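Local coordinates for protein MAU2 chromatid cohesion factor homolog (Saccharomyces cerevisiae, PDB 4XDN) that pairs with SCC2 in the complex that cohesin needs to associate with chromosomes, and so takes part in sister chromatid cohesion, at residues E384-W392 and L409-L419; L226-E234 and Q491-P499. All coordinates share one frame; numbering follows the deposited sequence.

Interaction 1. Residues E384-W392 and L409-L419; sequences EFCEFYKVW and LGPSPGYVRLL. With SO4 (sulfate ion), chain C.
Two neighbouring helices of the largely helical superhelix run side by side here, joined through a stack between Phe388 of helix 369-398 and Tyr415, the first residue of helix 415-426. The rings lie offset, centroids 4.1 Å apart and planes 18° from parallel, with Tyr415 CD2 over the centre of the phenylalanine. With Phe388 CG anti to the backbone N (chi1 170°), the ring extends across the gap to Tyr415; Ser412 CB covers the other tyrosine face. Towards the loop 409-414, Phe388 CB packs on Pro411 CG and on CB of the poorly ordered Leu409. Further along both helices, the two methyls of Leu419 divide their work: CD1 lies 3.9 Å from Val391 CG1, while CD2 sits 3.7 Å from Trp392 CE3. Leu418 CD2 meets the far end of the indole at CH2. Pro411 CB stands over the Phe385 ring as a CH-pi contact, 3.8 Å from its centroid. The polar ends of Tyr389, Trp392 and Ser412 each hydrogen-bond to the backbone of the chain of another protein, so the same surface borders the bound partner.

At the start of helix 415-426 a sulfate, probably from the crystallisation liquor, takes hydrogen bonds from Gly414 N (2.7 Å to O3), Val416 N and Arg417 N (3.0 Å to O4). Arg417 NE also donates to O4, at the edge of its guanidinium. The axes keep nearly the same direction, 14° apart, a parallel pairing of helices in an alpha-helical superhelix, beside an anion site typical of a helix N terminus.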
loop_
_atom_site.group_PDB
_atom_site.type_symbol
_atom_site.label_atom_id
_atom_site.label_comp_id
_atom_site.label_asym_id
_atom_site.label_seq_id
_atom_site.Cartn_x
_atom_site.Cartn_y
_atom_site.Cartn_z
ATOM N N GLU A 384 10.790 5.774 -4.815
ATOM C CA GLU A 384 9.844 6.805 -5.219
ATOM C C GLU A 384 9.145 7.414 -4.007
ATOM O O GLU A 384 8.828 8.604 -4.002
ATOM C CB GLU A 384 8.820 6.232 -6.198
ATOM C CG GLU A 384 9.394 5.954 -7.578
ATOM C CD GLU A 384 8.452 5.159 -8.460
ATOM O OE1 GLU A 384 7.316 4.874 -8.023
ATOM O OE2 GLU A 384 8.850 4.815 -9.593
ATOM N N PHE A 385 8.911 6.602 -2.978
ATOM C CA PHE A 385 8.330 7.100 -1.736
ATOM C C PHE A 385 9.294 8.057 -1.035
ATOM O O PHE A 385 8.876 9.077 -0.489
ATOM C CB PHE A 385 7.969 5.948 -0.795
ATOM C CG PHE A 385 6.661 5.277 -1.120
ATOM C CD1 PHE A 385 5.471 5.984 -1.073
ATOM C CD2 PHE A 385 6.619 3.930 -1.448
ATOM C CE1 PHE A 385 4.267 5.365 -1.364
ATOM C CE2 PHE A 385 5.417 3.307 -1.738
ATOM C CZ PHE A 385 4.241 4.025 -1.696
ATOM N N CYS A 386 10.581 7.722 -1.057
ATOM C CA CYS A 386 11.599 8.541 -0.406
ATOM C C CYS A 386 11.659 9.938 -1.010
ATOM O O CYS A 386 11.723 10.931 -0.288
ATOM C CB CYS A 386 12.973 7.876 -0.507
ATOM S SG CYS A 386 13.183 6.405 0.529
ATOM N N GLU A 387 11.597 10.007 -2.321
ATOM C CA GLU A 387 11.633 11.251 -3.033
ATOM C C GLU A 387 10.377 12.033 -2.820
ATOM O O GLU A 387 10.390 13.209 -2.687
ATOM C CB GLU A 387 11.764 11.023 -4.532
ATOM C CG GLU A 387 13.120 10.619 -5.028
ATOM C CD GLU A 387 14.164 11.699 -4.911
ATOM O OE1 GLU A 387 13.802 12.864 -4.652
ATOM O OE2 GLU A 387 15.350 11.365 -5.078
ATOM N N PHE A 388 9.278 11.344 -2.835
ATOM C CA PHE A 388 7.981 11.998 -2.688
ATOM C C PHE A 388 7.861 12.681 -1.329
ATOM O O PHE A 388 7.458 13.839 -1.242
ATOM C CB PHE A 388 6.835 10.999 -2.861
ATOM C CG PHE A 388 5.488 11.559 -2.489
ATOM C CD1 PHE A 388 4.800 12.383 -3.363
ATOM C CD2 PHE A 388 4.917 11.270 -1.261
ATOM C CE1 PHE A 388 3.567 12.907 -3.024
ATOM C CE2 PHE A 388 3.682 11.791 -0.915
ATOM C CZ PHE A 388 3.006 12.610 -1.798
ATOM N N TYR A 389 8.210 11.957 -0.271
ATOM C CA TYR A 389 8.083 12.487 1.080
ATOM C C TYR A 389 9.160 13.522 1.385
ATOM O O TYR A 389 8.992 14.346 2.280
ATOM C CB TYR A 389 8.132 11.353 2.107
ATOM C CG TYR A 389 6.847 10.558 2.171
ATOM C CD1 TYR A 389 5.671 11.144 2.623
ATOM C CD2 TYR A 389 6.809 9.226 1.779
ATOM C CE1 TYR A 389 4.490 10.427 2.679
ATOM C CE2 TYR A 389 5.630 8.499 1.835
ATOM C CZ TYR A 389 4.475 9.106 2.287
ATOM O OH TYR A 389 3.299 8.396 2.346
ATOM N N LYS A 390 10.265 13.473 0.645
ATOM C CA LYS A 390 11.287 14.511 0.740
ATOM C C LYS A 390 10.698 15.831 0.256
ATOM O O LYS A 390 10.819 16.864 0.918
ATOM C CB LYS A 390 12.519 14.143 -0.088
ATOM C CG LYS A 390 13.698 15.091 0.082
ATOM C CD LYS A 390 14.720 14.910 -1.032
ATOM C CE LYS A 390 16.012 15.653 -0.731
ATOM N NZ LYS A 390 16.962 15.621 -1.879
ATOM N N VAL A 391 10.058 15.778 -0.906
ATOM C CA VAL A 391 9.395 16.939 -1.479
ATOM C C VAL A 391 8.255 17.402 -0.576
ATOM O O VAL A 391 8.075 18.601 -0.365
ATOM C CB VAL A 391 8.859 16.624 -2.897
ATOM C CG1 VAL A 391 7.957 17.747 -3.435
ATOM C CG2 VAL A 391 10.018 16.385 -3.847
ATOM N N TRP A 392 7.495 16.457 -0.033
ATOM C CA TRP A 392 6.355 16.816 0.798
ATOM C C TRP A 392 6.803 17.534 2.065
ATOM O O TRP A 392 6.211 18.541 2.454
ATOM C CB TRP A 392 5.528 15.588 1.171
ATOM C CG TRP A 392 4.182 15.975 1.697
ATOM C CD1 TRP A 392 3.864 16.289 2.985
ATOM C CD2 TRP A 392 2.974 16.115 0.939
ATOM N NE1 TRP A 392 2.530 16.610 3.080
ATOM C CE2 TRP A 392 1.962 16.510 1.837
ATOM C CE3 TRP A 392 2.650 15.941 -0.410
ATOM C CZ2 TRP A 392 0.648 16.732 1.429
ATOM C CZ3 TRP A 392 1.343 16.162 -0.811
ATOM C CH2 TRP A 392 0.360 16.555 0.105
ATOM N N LEU A 409 8.563 11.192 -8.896
ATOM C CA LEU A 409 8.031 10.432 -7.773
ATOM C C LEU A 409 6.866 9.562 -8.265
ATOM O O LEU A 409 7.094 8.470 -8.789
ATOM C CB LEU A 409 7.607 11.365 -6.619
ATOM C CG LEU A 409 7.763 12.894 -6.726
ATOM C CD1 LEU A 409 9.238 13.310 -6.822
ATOM C CD2 LEU A 409 6.941 13.505 -7.866
ATOM N N GLY A 410 5.634 10.050 -8.132
ATOM C CA GLY A 410 4.452 9.278 -8.476
ATOM C C GLY A 410 4.454 7.843 -7.973
ATOM O O GLY A 410 4.193 6.922 -8.748
ATOM N N PRO A 411 4.752 7.636 -6.679
ATOM C CA PRO A 411 4.712 6.270 -6.149
ATOM C C PRO A 411 3.286 5.742 -6.031
ATOM O O PRO A 411 3.067 4.537 -6.147
ATOM C CB PRO A 411 5.364 6.408 -4.771
ATOM C CG PRO A 411 5.098 7.806 -4.372
ATOM C CD PRO A 411 5.118 8.615 -5.639
ATOM N N SER A 412 2.338 6.646 -5.798
ATOM C CA SER A 412 0.926 6.295 -5.708
ATOM C C SER A 412 0.118 7.105 -6.720
ATOM O O SER A 412 0.569 8.158 -7.171
ATOM C CB SER A 412 0.396 6.539 -4.296
ATOM O OG SER A 412 1.076 5.734 -3.349
ATOM N N PRO A 413 -1.079 6.616 -7.082
ATOM C CA PRO A 413 -1.917 7.332 -8.054
ATOM C C PRO A 413 -2.357 8.712 -7.571
ATOM O O PRO A 413 -2.957 8.832 -6.502
ATOM C CB PRO A 413 -3.131 6.409 -8.221
ATOM C CG PRO A 413 -2.658 5.068 -7.798
ATOM C CD PRO A 413 -1.667 5.318 -6.709
ATOM N N GLY A 414 -2.056 9.740 -8.359
ATOM C CA GLY A 414 -2.516 11.088 -8.071
ATOM C C GLY A 414 -1.538 11.947 -7.291
ATOM O O GLY A 414 -1.806 13.122 -7.049
ATOM N N TYR A 415 -0.404 11.373 -6.901
ATOM C CA TYR A 415 0.574 12.099 -6.094
ATOM C C TYR A 415 1.236 13.242 -6.866
ATOM O O TYR A 415 1.425 14.332 -6.324
ATOM C CB TYR A 415 1.650 11.141 -5.567
ATOM C CG TYR A 415 1.304 10.453 -4.259
ATOM C CD1 TYR A 415 -0.000 10.427 -3.780
ATOM C CD2 TYR A 415 2.291 9.839 -3.498
ATOM C CE1 TYR A 415 -0.312 9.802 -2.584
ATOM C CE2 TYR A 415 1.989 9.213 -2.301
ATOM C CZ TYR A 415 0.687 9.198 -1.850
ATOM O OH TYR A 415 0.383 8.574 -0.659
ATOM N N VAL A 416 1.587 12.992 -8.124
ATOM C CA VAL A 416 2.273 13.993 -8.935
ATOM C C VAL A 416 1.387 15.204 -9.189
ATOM O O VAL A 416 1.812 16.341 -8.998
ATOM C CB VAL A 416 2.730 13.404 -10.287
ATOM C CG1 VAL A 416 3.237 14.501 -11.227
ATOM C CG2 VAL A 416 3.810 12.362 -10.065
ATOM N N ARG A 417 0.157 14.960 -9.626
ATOM C CA ARG A 417 -0.754 16.052 -9.950
ATOM C C ARG A 417 -1.354 16.684 -8.692
ATOM O O ARG A 417 -1.914 17.778 -8.754
ATOM C CB ARG A 417 -1.864 15.574 -10.897
ATOM C CG ARG A 417 -2.609 14.324 -10.468
ATOM C CD ARG A 417 -3.051 13.504 -11.680
ATOM N NE ARG A 417 -3.251 12.093 -11.346
ATOM C CZ ARG A 417 -4.289 11.353 -11.730
ATOM N NH1 ARG A 417 -5.258 11.864 -12.479
ATOM N NH2 ARG A 417 -4.356 10.082 -11.359
ATOM N N LEU A 418 -1.225 16.007 -7.554
ATOM C CA LEU A 418 -1.590 16.610 -6.280
ATOM C C LEU A 418 -0.579 17.696 -5.939
ATOM O O LEU A 418 -0.949 18.822 -5.604
ATOM C CB LEU A 418 -1.649 15.565 -5.160
ATOM C CG LEU A 418 -1.842 16.128 -3.745
ATOM C CD1 LEU A 418 -3.087 17.006 -3.663
ATOM C CD2 LEU A 418 -1.917 15.014 -2.715
ATOM N N LEU A 419 0.701 17.347 -6.031
ATOM C CA LEU A 419 1.773 18.305 -5.789
ATOM C C LEU A 419 1.706 19.457 -6.783
ATOM O O LEU A 419 2.059 20.591 -6.457
ATOM C CB LEU A 419 3.138 17.621 -5.876
ATOM C CG LEU A 419 3.554 16.785 -4.665
ATOM C CD1 LEU A 419 4.818 16.000 -4.979
ATOM C CD2 LEU A 419 3.759 17.668 -3.437
HETATM S S SO4 C . 0.120 10.809 -10.924
HETATM O O1 SO4 C . 1.254 10.419 -10.087
HETATM O O2 SO4 C . 0.554 10.937 -12.312
HETATM O O3 SO4 C . -0.927 9.793 -10.828
HETATM O O4 SO4 C . -0.400 12.092 -10.469
#

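Interaction 2. Residues L226-E234 and Q491-P499; sequences LNERFPIPE and QETDLQFNP
Ring edges, not faces, meet across this contact: Phe497 has Pro231 CB at its edge, 3.8 Å from CE2, with Gln496 CG over one face, and Phe230 has Glu492 O at its edge, 3.6 Å from CD1, with Glu228 CB over one face. The Phe230 ring is engaged further by Lys197 in a cation-pi contact and by His193 edge to face.

The third flat group, the guanidinium of Arg229, offers its edge to the carboxylate of Asp494, and the two planes are only 19° apart. A single nitrogen does the work: NH1 lies 2.7 Å from OD1 in the salt bridge and donates at 2.8 Å to OD2, on the syn lone pair. NH2 turns instead to Glu447, so the arginine probably balances two acidic groups. With Asp494 CG lying between its own backbone N and carbonyl carbon (chi1 69°), the carboxylate swings over to Arg229, whose chain curls at its second and third torsions. The backbones join too, through Asp494 N to Arg229 O at 2.8 Å; Thr493 CA makes a CA-H...O contact to the same oxygen. A water donates to Phe230 O and, weakly, to Asp494 OD2, adding a bridge through solvent.

Within residues 491-499, Gln496 NE2, from the 3-10 segment 495-497, bonds back to Thr493 O, 2.8 Å away with the acceptor in the amide plane. Arg229 closes helix 212-228 with positive phi in a Schellman motif, and its backbone and side chain both hold the loop between helices 472-490 and 499-513: an interhelical loop docked on the C-terminal end of a distant helix.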
loop_
_atom_site.group_PDB
_atom_site.type_symbol
_atom_site.label_atom_id
_atom_site.label_comp_id
_atom_site.label_asym_id
_atom_site.label_seq_id
_atom_site.Cartn_x
_atom_site.Cartn_y
_atom_site.Cartn_z
ATOM N N LEU A 226 -6.594 -2.041 5.475
ATOM C CA LEU A 226 -5.674 -0.909 5.479
ATOM C C LEU A 226 -5.363 -0.441 4.058
ATOM O O LEU A 226 -5.253 0.761 3.807
ATOM C CB LEU A 226 -4.380 -1.275 6.204
ATOM C CG LEU A 226 -4.457 -1.335 7.731
ATOM C CD1 LEU A 226 -3.196 -1.971 8.295
ATOM C CD2 LEU A 226 -4.662 0.053 8.322
ATOM N N ASN A 227 -5.223 -1.388 3.135
ATOM C CA ASN A 227 -4.981 -1.062 1.732
ATOM C C ASN A 227 -6.122 -0.243 1.142
ATOM O O ASN A 227 -5.904 0.598 0.268
ATOM C CB ASN A 227 -4.789 -2.335 0.903
ATOM C CG ASN A 227 -3.564 -3.124 1.317
ATOM O OD1 ASN A 227 -2.669 -2.598 1.976
ATOM N ND2 ASN A 227 -3.518 -4.397 0.931
ATOM N N GLU A 228 -7.335 -0.502 1.622
ATOM C CA GLU A 228 -8.529 0.199 1.153
ATOM C C GLU A 228 -8.909 1.347 2.088
ATOM O O GLU A 228 -9.859 2.086 1.822
ATOM C CB GLU A 228 -9.700 -0.779 1.030
ATOM C CG GLU A 228 -9.490 -1.896 0.013
ATOM C CD GLU A 228 -9.457 -1.394 -1.421
ATOM O OE1 GLU A 228 -9.901 -0.255 -1.672
ATOM O OE2 GLU A 228 -8.986 -2.144 -2.301
ATOM N N ARG A 229 -8.158 1.486 3.178
ATOM C CA ARG A 229 -8.453 2.463 4.224
ATOM C C ARG A 229 -9.872 2.302 4.763
ATOM O O ARG A 229 -10.509 3.278 5.154
ATOM C CB ARG A 229 -8.247 3.896 3.708
ATOM C CG ARG A 229 -6.809 4.224 3.318
ATOM C CD ARG A 229 -5.848 4.057 4.483
ATOM N NE ARG A 229 -5.034 5.254 4.697
ATOM C CZ ARG A 229 -5.194 6.123 5.693
ATOM N NH1 ARG A 229 -6.142 5.955 6.607
ATOM N NH2 ARG A 229 -4.391 7.171 5.780
ATOM N N PHE A 230 -10.362 1.067 4.780
ATOM C CA PHE A 230 -11.643 0.772 5.407
ATOM C C PHE A 230 -11.470 0.742 6.919
ATOM O O PHE A 230 -10.406 0.368 7.411
ATOM C CB PHE A 230 -12.205 -0.571 4.928
ATOM C CG PHE A 230 -12.696 -0.564 3.507
ATOM C CD1 PHE A 230 -13.385 0.523 2.994
ATOM C CD2 PHE A 230 -12.476 -1.657 2.685
ATOM C CE1 PHE A 230 -13.838 0.524 1.691
ATOM C CE2 PHE A 230 -12.928 -1.664 1.379
ATOM C CZ PHE A 230 -13.612 -0.572 0.881
ATOM N N PRO A 231 -12.511 1.148 7.665
ATOM C CA PRO A 231 -12.468 0.978 9.120
ATOM C C PRO A 231 -12.252 -0.479 9.508
ATOM O O PRO A 231 -12.881 -1.363 8.926
ATOM C CB PRO A 231 -13.847 1.463 9.571
ATOM C CG PRO A 231 -14.274 2.414 8.518
ATOM C CD PRO A 231 -13.717 1.879 7.234
ATOM N N ILE A 232 -11.373 -0.725 10.471
ATOM C CA ILE A 232 -11.120 -2.083 10.931
ATOM C C ILE A 232 -12.077 -2.430 12.073
ATOM O O ILE A 232 -12.099 -1.738 13.090
ATOM C CB ILE A 232 -9.667 -2.268 11.406
ATOM C CG1 ILE A 232 -8.690 -1.771 10.335
ATOM C CG2 ILE A 232 -9.404 -3.736 11.729
ATOM C CD1 ILE A 232 -7.240 -1.776 10.766
ATOM N N PRO A 233 -12.882 -3.497 11.908
ATOM C CA PRO A 233 -13.771 -3.917 13.000
ATOM C C PRO A 233 -13.011 -4.229 14.284
ATOM O O PRO A 233 -11.841 -4.613 14.235
ATOM C CB PRO A 233 -14.440 -5.178 12.444
ATOM C CG PRO A 233 -14.398 -5.010 10.977
ATOM C CD PRO A 233 -13.103 -4.302 10.693
ATOM N N GLU A 234 -13.681 -4.073 15.420
ATOM C CA GLU A 234 -13.045 -4.235 16.721
ATOM C C GLU A 234 -12.502 -5.647 16.923
ATOM O O GLU A 234 -11.403 -5.826 17.447
ATOM C CB GLU A 234 -14.039 -3.895 17.837
ATOM C CG GLU A 234 -13.442 -3.918 19.236
ATOM C CD GLU A 234 -12.279 -2.956 19.389
ATOM O OE1 GLU A 234 -12.320 -1.865 18.781
ATOM O OE2 GLU A 234 -11.320 -3.296 20.112
ATOM N N GLN A 491 -16.953 9.086 5.494
ATOM C CA GLN A 491 -17.784 8.171 6.265
ATOM C C GLN A 491 -17.508 6.704 5.927
ATOM O O GLN A 491 -17.887 5.812 6.684
ATOM C CB GLN A 491 -19.259 8.501 6.029
ATOM C CG GLN A 491 -20.213 7.879 7.034
ATOM C CD GLN A 491 -21.617 8.449 6.937
ATOM O OE1 GLN A 491 -21.844 9.462 6.273
ATOM N NE2 GLN A 491 -22.567 7.801 7.600
ATOM N N GLU A 492 -16.844 6.463 4.800
ATOM C CA GLU A 492 -16.525 5.105 4.363
ATOM C C GLU A 492 -15.018 4.826 4.392
ATOM O O GLU A 492 -14.550 3.859 3.790
ATOM C CB GLU A 492 -17.082 4.860 2.955
ATOM C CG GLU A 492 -16.604 5.847 1.900
ATOM C CD GLU A 492 -17.370 5.724 0.591
ATOM O OE1 GLU A 492 -18.555 5.326 0.624
ATOM O OE2 GLU A 492 -16.786 6.027 -0.471
ATOM N N THR A 493 -14.272 5.671 5.101
ATOM C CA THR A 493 -12.837 5.471 5.309
ATOM C C THR A 493 -12.510 5.504 6.799
ATOM O O THR A 493 -13.339 5.915 7.611
ATOM C CB THR A 493 -11.994 6.544 4.590
ATOM O OG1 THR A 493 -12.335 7.845 5.086
ATOM C CG2 THR A 493 -12.228 6.494 3.088
ATOM N N ASP A 494 -11.299 5.081 7.156
ATOM C CA ASP A 494 -10.875 5.087 8.554
ATOM C C ASP A 494 -10.429 6.483 8.991
ATOM O O ASP A 494 -10.134 6.706 10.164
ATOM C CB ASP A 494 -9.742 4.080 8.781
ATOM C CG ASP A 494 -8.442 4.496 8.115
ATOM O OD1 ASP A 494 -7.676 5.276 8.722
ATOM O OD2 ASP A 494 -8.180 4.037 6.985
ATOM N N LEU A 495 -10.387 7.418 8.047
ATOM C CA LEU A 495 -9.974 8.787 8.340
ATOM C C LEU A 495 -10.943 9.477 9.294
ATOM O O LEU A 495 -10.577 10.436 9.972
ATOM C CB LEU A 495 -9.857 9.595 7.047
ATOM C CG LEU A 495 -8.742 9.176 6.089
ATOM C CD1 LEU A 495 -8.855 9.942 4.780
ATOM C CD2 LEU A 495 -7.377 9.395 6.717
ATOM N N GLN A 496 -12.178 8.989 9.346
ATOM C CA GLN A 496 -13.174 9.541 10.257
ATOM C C GLN A 496 -12.762 9.313 11.707
ATOM O O GLN A 496 -13.299 9.942 12.616
ATOM C CB GLN A 496 -14.547 8.916 10.002
ATOM C CG GLN A 496 -14.619 7.430 10.318
ATOM C CD GLN A 496 -15.938 6.807 9.903
ATOM O OE1 GLN A 496 -16.962 7.004 10.555
ATOM N NE2 GLN A 496 -15.918 6.050 8.812
ATOM N N PHE A 497 -11.812 8.404 11.913
ATOM C CA PHE A 497 -11.290 8.115 13.244
ATOM C C PHE A 497 -9.897 8.707 13.430
ATOM O O PHE A 497 -9.228 8.432 14.426
ATOM C CB PHE A 497 -11.254 6.607 13.482
ATOM C CG PHE A 497 -12.569 5.926 13.228
ATOM C CD1 PHE A 497 -13.683 6.235 13.992
ATOM C CD2 PHE A 497 -12.689 4.976 12.228
ATOM C CE1 PHE A 497 -14.893 5.612 13.760
ATOM C CE2 PHE A 497 -13.898 4.348 11.994
ATOM C CZ PHE A 497 -15.001 4.666 12.761
ATOM N N ASN A 498 -9.467 9.515 12.464
ATOM C CA ASN A 498 -8.188 10.209 12.540
ATOM C C ASN A 498 -8.410 11.626 13.077
ATOM O O ASN A 498 -9.086 12.428 12.432
ATOM C CB ASN A 498 -7.515 10.243 11.164
ATOM C CG ASN A 498 -6.143 10.894 11.195
ATOM O OD1 ASN A 498 -5.988 12.025 11.649
ATOM N ND2 ASN A 498 -5.136 10.175 10.709
ATOM N N PRO A 499 -7.849 11.940 14.261
ATOM C CA PRO A 499 -8.146 13.235 14.890
ATOM C C PRO A 499 -7.684 14.440 14.069
ATOM O O PRO A 499 -8.378 15.456 14.061
ATOM C CB PRO A 499 -7.392 13.161 16.223
ATOM C CG PRO A 499 -6.344 12.133 16.025
ATOM C CD PRO A 499 -6.924 11.134 15.077
HETATM O O HOH W 1 -7.880 1.091 7.663
#

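How the interactions relate
Centres of the two interactions lie 22 Å apart and their nearest atoms about 8 Å apart, so they do not touch. In chain order, residues 226-234 come first, then 384-392 and 409-419, and finally 491-499; interaction 1 therefore falls within the 256 residues between the segments of interaction 2. Interaction 1 is local, setting helix 415-426 beside helix 369-398, whereas interaction 2 sets the C-terminal end of helix 212-228 and the residues after it against the sequence-distant loop between helices 472-490 and 499-513. Both border the chain of another protein. Together they combine packing of successive helices with a long-range tie between distant parts of the superhelix, consistent with its wrapping round its partner, probably SCC2.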